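Local coordinates for protein glycoside hydrolase (Streptococcus pneumoniae serotype 4, PDB 6ORH) that probably acts as an alpha-L-fucosidase of glycoside hydrolase family 29, removing alpha-linked fucose from host-derived glycans, at residues 281-286 and 320-325; 392-397 and 417-422. The protein carries 2 engineered substitutions. All blocks are in the same frame, centred on the assembly; numbering follows the deposited sequence.

Contact 1: residues 281-286 and 320-325; sequences IYFHSV and NELYKE. With EDO (1,2-ethanediol), chain L.
Leu322, in the last turn of helix 306-322, reaches across to Phe283 with one methyl branch, CD2 lying 4.2 Å from CZ at the far end of the ring. The two side chains approach from opposite directions, and CG of Leu322, anti to its own backbone N (chi1 173°), carries the branch toward helix 275-284. The same methyl also sits above one face of the Tyr323 ring, offset toward its rim. With Tyr318 one turn earlier on the helix, Leu322 gives Phe283 an apolar neighbourhood. Both helices fall within the alpha-L-fucosidase region, whose parallel strands and surrounding helices form a TIM-barrel-type catalytic domain; here the end of one helix packs against the end of another.

Next along the chain, Tyr323 supplies the polar link. Its OH meets Tyr282 OH at 2.6 Å, a short hydrogen bond in which either hydroxyl may donate. Each hydroxyl comes in at an angle, in the plane of the other ring and at its edge, and the rings do not stack; CZ of Tyr282 remains 4.4 Å from CE2 of Tyr323. Lys416 NZ is a second partner of Tyr323 OH, and Tyr448 meets the Tyr323 ring edge-to-face. On the side of 281-286, the O2 hydroxyl of a 1,2-ethanediol, probably from the crystallisation liquor, donates a hydrogen bond to Val286 O (2.7 Å); the diol is also hydrogen-bonded to Leu19 O.

Contact 2: residues 392-397 and 417-422; sequences AAFHVQ and RLLRGA
Phe394 fills the gap between the two strands, its ring touching both Leu419 and Arg417. CE2 packs 3.9 Å from Leu419 CD2, while CZ lies 4.1 Å from Arg417 CG. The guanidinium stands almost perpendicular to the ring, the planes 89° apart: the ring presents its edge, with CE1 4.0 Å from Arg417 NH1 and CZ over one guanidinium face. This is not a flat stack of the cation on the aromatic face. Further along the strand, Val396 CG2 meets Leu419 CD2 at 4.3 Å, so that one methyl touches both the phenylalanine and the valine.

A bend at chi2 (68°) helps turn the arginine chain beside the ring, and its charged end is held from outside the two strands: NH1 is hydrogen-bonded to Thr412 O and forms a salt bridge with Asp221. Ile379 and Leu381 of strand 378-382 add apolar contacts to the same layer, and Phe407 of the adjacent strand 403-410 touches Val396. Just before Phe394, Ala392 and Ala393 both face Glu435 in a beta bulge. No hydrogen bond joins the segments, whose axes pass 9.9 Å apart at 40°; they belong to two antiparallel sheets packed face to face, the beta-sandwich of an F5/8 type C, galactose-binding-like domain.

Contact 1 comes first along the chain, in the alpha-L-fucosidase region, and contact 2 follows in the F5/8 type C region; their centres are 15 Å apart, on the same side of the chain's centre. Strand 417-426 connects them. One side of it faces the sandwich interior of contact 2, while Leu418 and Arg420 point toward the helix ends of contact 1: Leu418 CD1 lies 3.6 Å from Tyr323 OH, and Arg420 makes a cation-pi contact with Phe283 and a salt bridge with Glu280 on helix 275-284. The sandwich is thus docked directly onto the catalytic domain. Contact 1 lies away from the bound glycans, whereas the Val396 side chain of contact 2 is about 11 Å from a bound 2-acetamido-2-deoxy-alpha-D-glucopyranose.

Contact 1: residues 281-286 and 320-325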
loop_
_atom_site.group_PDB
_atom_site.type_symbol
_atom_site.label_atom_id
_atom_site.label_comp_id
_atom_site.label_asym_id
_atom_site.label_seq_id
_atom_site.Cartn_x
_atom_site.Cartn_y
_atom_site.Cartn_z
ATOM N N ILE A 281 -10.123 3.764 -3.468
ATOM C CA ILE A 281 -10.630 2.396 -3.488
ATOM C C ILE A 281 -10.462 1.798 -4.889
ATOM O O ILE A 281 -10.034 0.647 -5.038
ATOM C CB ILE A 281 -12.086 2.376 -2.971
ATOM C CG1 ILE A 281 -12.101 2.625 -1.456
ATOM C CG2 ILE A 281 -12.767 1.056 -3.346
ATOM C CD1 ILE A 281 -13.453 3.015 -0.873
ATOM N N TYR A 282 -10.850 2.559 -5.926
ATOM C CA TYR A 282 -10.815 2.058 -7.288
ATOM C C TYR A 282 -9.394 1.628 -7.661
ATOM O O TYR A 282 -9.186 0.521 -8.176
ATOM C CB TYR A 282 -11.351 3.139 -8.234
ATOM C CG TYR A 282 -11.448 2.687 -9.666
ATOM C CD1 TYR A 282 -12.435 1.795 -10.069
ATOM C CD2 TYR A 282 -10.545 3.132 -10.619
ATOM C CE1 TYR A 282 -12.511 1.371 -11.383
ATOM C CE2 TYR A 282 -10.626 2.743 -11.945
ATOM C CZ TYR A 282 -11.622 1.858 -12.325
ATOM O OH TYR A 282 -11.733 1.477 -13.622
ATOM N N PHE A 283 -8.402 2.482 -7.356
ATOM C CA PHE A 283 -7.042 2.130 -7.747
ATOM C C PHE A 283 -6.504 0.931 -6.966
ATOM O O PHE A 283 -5.566 0.276 -7.455
ATOM C CB PHE A 283 -6.126 3.358 -7.631
ATOM C CG PHE A 283 -6.188 4.235 -8.854
ATOM C CD1 PHE A 283 -5.477 3.912 -10.004
ATOM C CD2 PHE A 283 -6.956 5.403 -8.852
ATOM C CE1 PHE A 283 -5.556 4.700 -11.143
ATOM C CE2 PHE A 283 -7.017 6.199 -9.989
ATOM C CZ PHE A 283 -6.327 5.852 -11.139
ATOM N N HIS A 284 -7.041 0.688 -5.761
ATOM C CA HIS A 284 -6.548 -0.413 -4.927
ATOM C C HIS A 284 -7.381 -1.684 -5.077
ATOM O O HIS A 284 -7.085 -2.679 -4.392
ATOM C CB HIS A 284 -6.452 0.018 -3.459
ATOM C CG HIS A 284 -5.367 1.024 -3.237
ATOM N ND1 HIS A 284 -5.601 2.385 -3.288
ATOM C CD2 HIS A 284 -4.057 0.886 -2.952
ATOM C CE1 HIS A 284 -4.486 3.047 -3.060
ATOM N NE2 HIS A 284 -3.520 2.150 -2.853
ATOM N N SER A 285 -8.360 -1.683 -6.009
ATOM C CA SER A 285 -9.207 -2.848 -6.206
ATOM C C SER A 285 -9.130 -3.213 -7.686
ATOM O O SER A 285 -8.294 -4.001 -8.120
ATOM C CB SER A 285 -10.647 -2.614 -5.667
ATOM O OG SER A 285 -11.217 -1.451 -6.270
ATOM N N VAL A 286 -9.886 -2.495 -8.514
ATOM C CA VAL A 286 -9.838 -2.688 -9.954
ATOM C C VAL A 286 -8.411 -2.442 -10.450
ATOM O O VAL A 286 -7.936 -3.165 -11.329
ATOM C CB VAL A 286 -10.870 -1.758 -10.639
ATOM C CG1 VAL A 286 -10.661 -1.748 -12.148
ATOM C CG2 VAL A 286 -12.295 -2.246 -10.306
ATOM N N ASN A 320 -14.685 7.666 -16.764
ATOM C CA ASN A 320 -14.838 7.853 -18.194
ATOM C C ASN A 320 -13.755 8.824 -18.678
ATOM O O ASN A 320 -13.177 8.613 -19.737
ATOM C CB ASN A 320 -16.263 8.316 -18.508
ATOM C CG ASN A 320 -17.297 7.229 -18.246
ATOM O OD1 ASN A 320 -16.984 6.075 -17.923
ATOM N ND2 ASN A 320 -18.564 7.597 -18.348
ATOM N N GLU A 321 -13.470 9.846 -17.867
ATOM C CA GLU A 321 -12.448 10.834 -18.206
ATOM C C GLU A 321 -11.049 10.215 -18.140
ATOM O O GLU A 321 -10.220 10.466 -19.020
ATOM C CB GLU A 321 -12.572 12.080 -17.336
ATOM C CG GLU A 321 -13.860 12.858 -17.580
ATOM C CD GLU A 321 -14.051 13.457 -18.968
ATOM O OE1 GLU A 321 -13.056 13.606 -19.713
ATOM O OE2 GLU A 321 -15.208 13.781 -19.301
ATOM N N LEU A 322 -10.785 9.396 -17.109
ATOM C CA LEU A 322 -9.472 8.765 -16.965
ATOM C C LEU A 322 -9.094 8.034 -18.247
ATOM O O LEU A 322 -7.952 8.103 -18.719
ATOM C CB LEU A 322 -9.545 7.758 -15.800
ATOM C CG LEU A 322 -8.293 6.892 -15.614
ATOM C CD1 LEU A 322 -7.143 7.750 -15.082
ATOM C CD2 LEU A 322 -8.601 5.782 -14.619
ATOM N N TYR A 323 -10.041 7.243 -18.771
ATOM C CA TYR A 323 -9.758 6.322 -19.850
ATOM C C TYR A 323 -10.013 6.947 -21.223
ATOM O O TYR A 323 -9.869 6.272 -22.231
ATOM C CB TYR A 323 -10.653 5.089 -19.715
ATOM C CG TYR A 323 -10.350 4.222 -18.523
ATOM C CD1 TYR A 323 -9.102 3.645 -18.348
ATOM C CD2 TYR A 323 -11.336 3.976 -17.583
ATOM C CE1 TYR A 323 -8.849 2.830 -17.252
ATOM C CE2 TYR A 323 -11.105 3.155 -16.499
ATOM C CZ TYR A 323 -9.853 2.585 -16.330
ATOM O OH TYR A 323 -9.671 1.788 -15.234
ATOM N N LYS A 324 -10.344 8.245 -21.263
ATOM C CA LYS A 324 -10.730 8.927 -22.495
ATOM C C LYS A 324 -9.643 8.767 -23.566
ATOM O O LYS A 324 -9.932 8.484 -24.727
ATOM C CB LYS A 324 -11.054 10.379 -22.141
ATOM C CG LYS A 324 -11.503 11.283 -23.283
ATOM C CD LYS A 324 -12.042 12.606 -22.754
ATOM C CE LYS A 324 -13.160 13.208 -23.589
ATOM N NZ LYS A 324 -14.002 14.139 -22.793
ATOM N N GLU A 325 -8.375 8.914 -23.169
ATOM C CA GLU A 325 -7.298 8.760 -24.133
ATOM C C GLU A 325 -6.161 7.914 -23.569
ATOM O O GLU A 325 -5.538 8.277 -22.573
ATOM C CB GLU A 325 -6.741 10.118 -24.566
ATOM C CG GLU A 325 -5.843 9.964 -25.778
ATOM C CD GLU A 325 -5.058 11.188 -26.223
ATOM O OE1 GLU A 325 -5.262 12.282 -25.647
ATOM O OE2 GLU A 325 -4.214 11.023 -27.133
HETATM C C1 EDO L . -10.590 -6.882 -12.398
HETATM O O1 EDO L . -11.971 -6.766 -12.346
HETATM C C2 EDO L . -10.179 -5.505 -12.681
HETATM O O2 EDO L . -8.854 -5.346 -12.677
#

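Contact 2: residues 392-397 and 417-422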
loop_
_atom_site.group_PDB
_atom_site.type_symbol
_atom_site.label_atom_id
_atom_site.label_comp_id
_atom_site.label_asym_id
_atom_site.label_seq_id
_atom_site.Cartn_x
_atom_site.Cartn_y
_atom_site.Cartn_z
ATOM N N ALA A 392 5.716 -11.455 -10.918
ATOM C CA ALA A 392 5.824 -11.279 -9.479
ATOM C C ALA A 392 6.521 -9.979 -9.091
ATOM O O ALA A 392 6.481 -9.587 -7.912
ATOM C CB ALA A 392 6.544 -12.487 -8.890
ATOM N N ALA A 393 7.210 -9.312 -10.048
ATOM C CA ALA A 393 7.813 -8.020 -9.735
ATOM C C ALA A 393 8.101 -7.264 -11.021
ATOM O O ALA A 393 8.569 -7.860 -11.991
ATOM C CB ALA A 393 9.113 -8.176 -8.967
ATOM N N PHE A 394 7.830 -5.961 -10.992
ATOM C CA PHE A 394 8.146 -5.135 -12.159
ATOM C C PHE A 394 8.384 -3.700 -11.689
ATOM O O PHE A 394 7.968 -3.304 -10.592
ATOM C CB PHE A 394 7.024 -5.232 -13.210
ATOM C CG PHE A 394 5.774 -4.505 -12.776
ATOM C CD1 PHE A 394 4.880 -5.129 -11.906
ATOM C CD2 PHE A 394 5.561 -3.166 -13.099
ATOM C CE1 PHE A 394 3.795 -4.431 -11.390
ATOM C CE2 PHE A 394 4.480 -2.466 -12.582
ATOM C CZ PHE A 394 3.566 -3.116 -11.757
ATOM N N HIS A 395 9.030 -2.877 -12.532
ATOM C CA HIS A 395 9.078 -1.456 -12.248
ATOM C C HIS A 395 8.975 -0.686 -13.565
ATOM O O HIS A 395 9.102 -1.261 -14.643
ATOM C CB HIS A 395 10.301 -1.064 -11.389
ATOM C CG HIS A 395 11.629 -1.333 -12.017
ATOM N ND1 HIS A 395 12.242 -2.570 -11.928
ATOM C CD2 HIS A 395 12.476 -0.530 -12.716
ATOM C CE1 HIS A 395 13.402 -2.529 -12.567
ATOM N NE2 HIS A 395 13.562 -1.290 -13.054
ATOM N N VAL A 396 8.720 0.610 -13.448
ATOM C CA VAL A 396 8.505 1.468 -14.602
ATOM C C VAL A 396 9.412 2.682 -14.436
ATOM O O VAL A 396 9.530 3.246 -13.350
ATOM C CB VAL A 396 7.030 1.907 -14.639
ATOM C CG1 VAL A 396 6.777 2.860 -15.806
ATOM C CG2 VAL A 396 6.129 0.696 -14.806
ATOM N N GLN A 397 10.050 3.100 -15.539
ATOM C CA GLN A 397 10.865 4.302 -15.485
ATOM C C GLN A 397 10.495 5.213 -16.648
ATOM O O GLN A 397 9.932 4.760 -17.643
ATOM C CB GLN A 397 12.360 3.993 -15.608
ATOM C CG GLN A 397 12.817 2.763 -14.852
ATOM C CD GLN A 397 14.268 2.551 -15.174
ATOM O OE1 GLN A 397 14.654 2.491 -16.340
ATOM N NE2 GLN A 397 15.085 2.500 -14.137
ATOM N N ARG A 417 -3.500 -4.051 -14.090
ATOM C CA ARG A 417 -2.836 -3.326 -13.021
ATOM C C ARG A 417 -2.735 -1.868 -13.463
ATOM O O ARG A 417 -2.221 -1.589 -14.554
ATOM C CB ARG A 417 -1.411 -3.887 -12.821
ATOM C CG ARG A 417 -0.569 -3.193 -11.758
ATOM C CD ARG A 417 -1.135 -3.453 -10.362
ATOM N NE ARG A 417 -0.569 -2.599 -9.318
ATOM C CZ ARG A 417 0.365 -2.967 -8.457
ATOM N NH1 ARG A 417 0.993 -4.144 -8.557
ATOM N NH2 ARG A 417 0.713 -2.108 -7.508
ATOM N N LEU A 418 -3.261 -0.980 -12.628
ATOM C CA LEU A 418 -3.045 0.452 -12.799
ATOM C C LEU A 418 -1.964 0.820 -11.801
ATOM O O LEU A 418 -1.944 0.329 -10.662
ATOM C CB LEU A 418 -4.344 1.222 -12.539
ATOM C CG LEU A 418 -5.483 0.857 -13.481
ATOM C CD1 LEU A 418 -6.791 1.534 -13.033
ATOM C CD2 LEU A 418 -5.148 1.249 -14.918
ATOM N N LEU A 419 -0.959 1.536 -12.284
ATOM C CA LEU A 419 0.016 2.050 -11.348
ATOM C C LEU A 419 0.188 3.564 -11.527
ATOM O O LEU A 419 0.523 4.005 -12.621
ATOM C CB LEU A 419 1.326 1.309 -11.623
ATOM C CG LEU A 419 2.482 1.715 -10.717
ATOM C CD1 LEU A 419 2.240 1.216 -9.285
ATOM C CD2 LEU A 419 3.763 1.107 -11.282
ATOM N N ARG A 420 -0.064 4.324 -10.457
ATOM C CA ARG A 420 0.034 5.776 -10.510
ATOM C C ARG A 420 1.439 6.206 -10.126
ATOM O O ARG A 420 2.141 5.528 -9.369
ATOM C CB ARG A 420 -0.964 6.427 -9.553
ATOM C CG ARG A 420 -2.394 6.327 -10.066
ATOM C CD ARG A 420 -3.376 6.894 -9.060
ATOM N NE ARG A 420 -3.405 6.114 -7.834
ATOM C CZ ARG A 420 -4.062 6.453 -6.722
ATOM N NH1 ARG A 420 -4.777 7.568 -6.675
ATOM N NH2 ARG A 420 -4.059 5.652 -5.678
ATOM N N GLY A 421 1.813 7.356 -10.683
ATOM C CA GLY A 421 3.059 8.017 -10.337
ATOM C C GLY A 421 2.825 9.518 -10.359
ATOM O O GLY A 421 1.711 9.961 -10.641
ATOM N N ALA A 422 3.882 10.280 -10.060
ATOM C CA ALA A 422 3.843 11.725 -10.206
ATOM C C ALA A 422 3.566 12.074 -11.665
ATOM O O ALA A 422 4.055 11.408 -12.579
ATOM C CB ALA A 422 5.163 12.304 -9.766
#